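Local coordinates for protein MGS-MChE2 (Uncultured bacterium, PDB 5JD6) that probably hydrolyses ester bonds, as an esterase of the alpha/beta hydrolase fold recovered from the metagenome of lagoon sediments, at residues T20-L25 against N84-G89; G67-Y72 against G94-L99. All blocks are in the same frame, centred on the assembly; numbering follows the deposited sequence.

Contact 1: residues T20-L25 against N84-G89; sequences TPIVIL and NVILLG
V23 and L87 lie side by side on one face of the central sheet, with V23 CB 3.8 Å from L87 CD2. V85 extends this patch, its CB 4.1 Å from V23 CG2. P21 crosses V85 at about a right angle and sets CG 3.9 Å from V85 CG1. Helix 66-80 covers this face, with L73 on V23 and L87 and V77 on V85. On the other face I24 and L88 run alongside each other. With CG anti to the backbone N (chi1 171°), L88 runs beside I24, and its CD2 lies 4.1 Å from I24 CG1. I22 meets I86 there at a slant.

Between the two faces runs the polar ladder of a parallel pair. I86 N donates to P21 O, and V23 N to I86 O at 2.8 Å. L88 N hydrogen-bonds to V23 O, and L25 N to L88 O at 2.7 Å. Both are nearly straight, with an N-H...O angle of 173° for the first. L25 bridges to G89, the first glycine of a probable GxSxG nucleophile elbow. The peptide groups that pair in this largely buried contact are thus satisfied between two apolar layers, as expected for the core of an alpha/beta hydrolase sheet.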
loop_
_atom_site.group_PDB
_atom_site.type_symbol
_atom_site.label_atom_id
_atom_site.label_comp_id
_atom_site.label_asym_id
_atom_site.label_seq_id
_atom_site.Cartn_x
_atom_site.Cartn_y
_atom_site.Cartn_z
ATOM N N THR A 20 -6.083 -14.802 -8.374
ATOM C CA THR A 20 -4.858 -14.409 -7.683
ATOM C C THR A 20 -5.121 -13.276 -6.697
ATOM O O THR A 20 -5.700 -12.253 -7.064
ATOM C CB THR A 20 -3.770 -13.975 -8.684
ATOM O OG1 THR A 20 -3.695 -14.928 -9.753
ATOM C CG2 THR A 20 -2.415 -13.868 -8.000
ATOM N N PRO A 21 -4.701 -13.457 -5.436
ATOM C CA PRO A 21 -4.981 -12.467 -4.391
ATOM C C PRO A 21 -4.133 -11.201 -4.494
ATOM O O PRO A 21 -2.907 -11.272 -4.570
ATOM C CB PRO A 21 -4.663 -13.226 -3.100
ATOM C CG PRO A 21 -3.646 -14.230 -3.503
ATOM C CD PRO A 21 -4.017 -14.646 -4.899
ATOM N N ILE A 22 -4.802 -10.053 -4.503
ATOM C CA ILE A 22 -4.133 -8.763 -4.412
ATOM C C ILE A 22 -4.497 -8.099 -3.090
ATOM O O ILE A 22 -5.653 -7.736 -2.868
ATOM C CB ILE A 22 -4.516 -7.826 -5.575
ATOM C CG1 ILE A 22 -4.092 -8.427 -6.915
ATOM C CG2 ILE A 22 -3.886 -6.454 -5.386
ATOM C CD1 ILE A 22 -4.453 -7.565 -8.106
ATOM N N VAL A 23 -3.512 -7.952 -2.208
ATOM C CA VAL A 23 -3.744 -7.317 -0.917
ATOM C C VAL A 23 -3.372 -5.839 -0.973
ATOM O O VAL A 23 -2.240 -5.483 -1.298
ATOM C CB VAL A 23 -2.955 -8.010 0.208
ATOM C CG1 VAL A 23 -3.213 -7.321 1.537
ATOM C CG2 VAL A 23 -3.337 -9.483 0.286
ATOM N N ILE A 24 -4.340 -4.988 -0.653
ATOM C CA ILE A 24 -4.184 -3.546 -0.779
ATOM C C ILE A 24 -3.987 -2.860 0.570
ATOM O O ILE A 24 -4.779 -3.045 1.490
ATOM C CB ILE A 24 -5.407 -2.925 -1.478
ATOM C CG1 ILE A 24 -5.422 -3.306 -2.958
ATOM C CG2 ILE A 24 -5.405 -1.417 -1.320
ATOM C CD1 ILE A 24 -6.593 -2.728 -3.721
ATOM N N LEU A 25 -2.927 -2.065 0.677
ATOM C CA LEU A 25 -2.663 -1.302 1.890
ATOM C C LEU A 25 -2.817 0.195 1.646
ATOM O O LEU A 25 -1.991 0.812 0.974
ATOM C CB LEU A 25 -1.262 -1.600 2.419
ATOM C CG LEU A 25 -0.999 -3.030 2.882
ATOM C CD1 LEU A 25 0.437 -3.171 3.353
ATOM C CD2 LEU A 25 -1.969 -3.416 3.985
ATOM N N ASN A 84 1.577 -16.998 -1.178
ATOM C CA ASN A 84 2.110 -15.767 -1.747
ATOM C C ASN A 84 0.986 -14.845 -2.207
ATOM O O ASN A 84 -0.069 -15.307 -2.641
ATOM C CB ASN A 84 3.052 -16.074 -2.914
ATOM C CG ASN A 84 2.328 -16.669 -4.107
ATOM O OD1 ASN A 84 1.343 -17.390 -3.956
ATOM N ND2 ASN A 84 2.817 -16.365 -5.305
ATOM N N VAL A 85 1.211 -13.540 -2.097
ATOM C CA VAL A 85 0.228 -12.553 -2.530
ATOM C C VAL A 85 0.877 -11.435 -3.330
ATOM O O VAL A 85 2.102 -11.348 -3.423
ATOM C CB VAL A 85 -0.519 -11.921 -1.335
ATOM C CG1 VAL A 85 -1.387 -12.951 -0.633
ATOM C CG2 VAL A 85 0.470 -11.284 -0.367
ATOM N N ILE A 86 0.044 -10.578 -3.909
ATOM C CA ILE A 86 0.518 -9.360 -4.544
ATOM C C ILE A 86 0.179 -8.170 -3.653
ATOM O O ILE A 86 -0.985 -7.954 -3.314
ATOM C CB ILE A 86 -0.101 -9.162 -5.941
ATOM C CG1 ILE A 86 0.345 -10.284 -6.880
ATOM C CG2 ILE A 86 0.292 -7.809 -6.509
ATOM C CD1 ILE A 86 -0.216 -10.171 -8.281
ATOM N N LEU A 87 1.198 -7.412 -3.264
ATOM C CA LEU A 87 1.001 -6.257 -2.393
ATOM C C LEU A 87 0.914 -4.952 -3.177
ATOM O O LEU A 87 1.804 -4.619 -3.963
ATOM C CB LEU A 87 2.127 -6.158 -1.364
ATOM C CG LEU A 87 2.172 -7.226 -0.273
ATOM C CD1 LEU A 87 3.241 -6.881 0.750
ATOM C CD2 LEU A 87 0.814 -7.376 0.394
ATOM N N LEU A 88 -0.169 -4.217 -2.947
ATOM C CA LEU A 88 -0.360 -2.902 -3.541
ATOM C C LEU A 88 -0.476 -1.870 -2.427
ATOM O O LEU A 88 -1.342 -1.978 -1.558
ATOM C CB LEU A 88 -1.601 -2.893 -4.440
ATOM C CG LEU A 88 -2.117 -1.564 -4.999
ATOM C CD1 LEU A 88 -1.000 -0.742 -5.618
ATOM C CD2 LEU A 88 -3.213 -1.824 -6.020
ATOM N N GLY A 89 0.403 -0.873 -2.444
ATOM C CA GLY A 89 0.457 0.095 -1.365
ATOM C C GLY A 89 0.516 1.545 -1.801
ATOM O O GLY A 89 1.149 1.885 -2.801
#

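Contact 2: residues G67-Y72 against G94-L99; sequences GTFARY and GHIALL
I96 reaches from helix 92-103 to F69 and A70 of helix 66-80. The two helices belong to the alpha/beta hydrolase fold, and helix 92-103 follows the probable nucleophile elbow. The short segments cross at -71°, with their axes 8.6 Å apart at the closest point. The interface is apolar and buried.

I96 uses two branches. Its CG2 stands anti to the backbone N, and the longer branch bends at chi2 -61°, which carries CD1 to 3.6 Å from F69 CB. CG2 lies 3.7 Å from A70 N, over the backbone between F69 and A70. The CD1 methyl also sits at the edge of the F69 ring, near the ring plane, 3.7 Å from F69 CD2. The CB of F69 faces helix 92-103, while the ring swings off to rest on L56. Cut back to an alanine, position I96 would lose both methyls, and this would probably open a gap over the F69-A70 backbone and leave the F69 ring edge without its neighbour.

A70 is small, and its CB fits near both I96 and L99. L99 CG is 4.1 Å from A70 CB, while M103 also touches A70. V66 packs on I96 and L99, so the patch continues toward the start of helix 66-80. At G67 the backbone itself is the partner. L99 has CG anti to its backbone N (chi1 -175°), and its CD2 reaches 3.6 Å from G67 CA.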
loop_
_atom_site.group_PDB
_atom_site.type_symbol
_atom_site.label_atom_id
_atom_site.label_comp_id
_atom_site.label_asym_id
_atom_site.label_seq_id
_atom_site.Cartn_x
_atom_site.Cartn_y
_atom_site.Cartn_z
ATOM N N GLY A 67 6.683 -1.442 11.805
ATOM C CA GLY A 67 7.001 -2.849 11.963
ATOM C C GLY A 67 5.817 -3.666 12.443
ATOM O O GLY A 67 5.622 -4.803 12.014
ATOM N N THR A 68 5.022 -3.080 13.334
ATOM C CA THR A 68 3.829 -3.739 13.857
ATOM C C THR A 68 2.777 -3.932 12.768
ATOM O O THR A 68 2.168 -4.998 12.657
ATOM C CB THR A 68 3.212 -2.938 15.018
ATOM O OG1 THR A 68 4.099 -2.965 16.143
ATOM C CG2 THR A 68 1.873 -3.531 15.428
ATOM N N PHE A 69 2.570 -2.895 11.963
ATOM C CA PHE A 69 1.599 -2.952 10.876
ATOM C C PHE A 69 2.008 -3.996 9.841
ATOM O O PHE A 69 1.163 -4.707 9.297
ATOM C CB PHE A 69 1.451 -1.581 10.219
ATOM C CG PHE A 69 1.055 -0.489 11.174
ATOM C CD1 PHE A 69 0.198 -0.752 12.230
ATOM C CD2 PHE A 69 1.546 0.797 11.020
ATOM C CE1 PHE A 69 -0.167 0.249 13.112
ATOM C CE2 PHE A 69 1.187 1.802 11.899
ATOM C CZ PHE A 69 0.328 1.527 12.947
ATOM N N ALA A 70 3.308 -4.084 9.581
ATOM C CA ALA A 70 3.844 -5.070 8.649
ATOM C C ALA A 70 3.582 -6.490 9.144
ATOM O O ALA A 70 3.174 -7.358 8.374
ATOM C CB ALA A 70 5.334 -4.850 8.438
ATOM N N ARG A 71 3.821 -6.718 10.432
ATOM C CA ARG A 71 3.570 -8.024 11.032
ATOM C C ARG A 71 2.074 -8.330 11.082
ATOM O O ARG A 71 1.668 -9.490 11.018
ATOM C CB ARG A 71 4.178 -8.099 12.436
ATOM C CG ARG A 71 5.690 -8.280 12.441
ATOM C CD ARG A 71 6.225 -8.502 13.848
ATOM N NE ARG A 71 6.203 -7.278 14.643
ATOM C CZ ARG A 71 7.199 -6.399 14.685
ATOM N NH1 ARG A 71 8.300 -6.607 13.976
ATOM N NH2 ARG A 71 7.093 -5.311 15.434
ATOM N N TYR A 72 1.260 -7.287 11.197
ATOM C CA TYR A 72 -0.188 -7.445 11.158
ATOM C C TYR A 72 -0.615 -7.919 9.775
ATOM O O TYR A 72 -1.490 -8.777 9.645
ATOM C CB TYR A 72 -0.889 -6.133 11.513
ATOM C CG TYR A 72 -2.397 -6.240 11.611
ATOM C CD1 TYR A 72 -3.016 -6.490 12.829
ATOM C CD2 TYR A 72 -3.201 -6.084 10.487
ATOM C CE1 TYR A 72 -4.392 -6.585 12.926
ATOM C CE2 TYR A 72 -4.579 -6.179 10.575
ATOM C CZ TYR A 72 -5.169 -6.428 11.796
ATOM O OH TYR A 72 -6.539 -6.523 11.888
ATOM N N GLY A 94 2.142 1.911 1.280
ATOM C CA GLY A 94 3.265 1.475 0.469
ATOM C C GLY A 94 4.480 1.180 1.325
ATOM O O GLY A 94 5.230 0.242 1.056
ATOM N N HIS A 95 4.670 1.988 2.364
ATOM C CA HIS A 95 5.778 1.798 3.292
ATOM C C HIS A 95 5.596 0.500 4.076
ATOM O O HIS A 95 6.553 -0.250 4.278
ATOM C CB HIS A 95 5.888 2.991 4.244
ATOM C CG HIS A 95 7.184 3.053 4.990
ATOM N ND1 HIS A 95 7.493 4.081 5.856
ATOM C CD2 HIS A 95 8.252 2.222 4.998
ATOM C CE1 HIS A 95 8.696 3.878 6.365
ATOM N NE2 HIS A 95 9.176 2.756 5.862
ATOM N N ILE A 96 4.365 0.238 4.509
ATOM C CA ILE A 96 4.040 -1.010 5.192
ATOM C C ILE A 96 4.312 -2.196 4.278
ATOM O O ILE A 96 4.883 -3.203 4.699
ATOM C CB ILE A 96 2.565 -1.062 5.642
ATOM C CG1 ILE A 96 2.178 0.209 6.398
ATOM C CG2 ILE A 96 2.312 -2.299 6.491
ATOM C CD1 ILE A 96 2.979 0.444 7.649
ATOM N N ALA A 97 3.893 -2.064 3.022
ATOM C CA ALA A 97 4.084 -3.109 2.025
ATOM C C ALA A 97 5.568 -3.369 1.780
ATOM O O ALA A 97 6.001 -4.519 1.718
ATOM C CB ALA A 97 3.389 -2.733 0.726
ATOM N N LEU A 98 6.336 -2.291 1.644
ATOM C CA LEU A 98 7.781 -2.387 1.457
ATOM C C LEU A 98 8.448 -3.136 2.603
ATOM O O LEU A 98 9.225 -4.064 2.379
ATOM C CB LEU A 98 8.396 -0.993 1.322
ATOM C CG LEU A 98 8.411 -0.386 -0.080
ATOM C CD1 LEU A 98 8.383 1.129 -0.004
ATOM C CD2 LEU A 98 9.633 -0.862 -0.852
ATOM N N LEU A 99 8.141 -2.730 3.831
ATOM C CA LEU A 99 8.733 -3.354 5.007
ATOM C C LEU A 99 8.340 -4.823 5.096
ATOM O O LEU A 99 9.150 -5.667 5.475
ATOM C CB LEU A 99 8.316 -2.615 6.280
ATOM C CG LEU A 99 8.976 -3.114 7.568
ATOM C CD1 LEU A 99 10.488 -3.169 7.413
ATOM C CD2 LEU A 99 8.595 -2.233 8.743
#

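The centres of contact 1 and contact 2 are about 13 Å apart. Their segments alternate along the chain: strand 20-25, helix 66-80, strand 85-91, then helix 92-103. The strands of contact 1 are neighbours in the middle of the sheet, and the helices of contact 2 pack against each other beside it. The two contacts meet directly. L25 CD1 lies 3.8 Å from I96 CG2, and L87 CD1 lies 3.8 Å from A97 O. Strand 85-91 passes directly into helix 92-103 at the sharp turn of the probable GxSxG elbow. The two contacts thus pack both arms of the turn thought to carry the nucleophile S91, one within the sheet and one against helix 66-80.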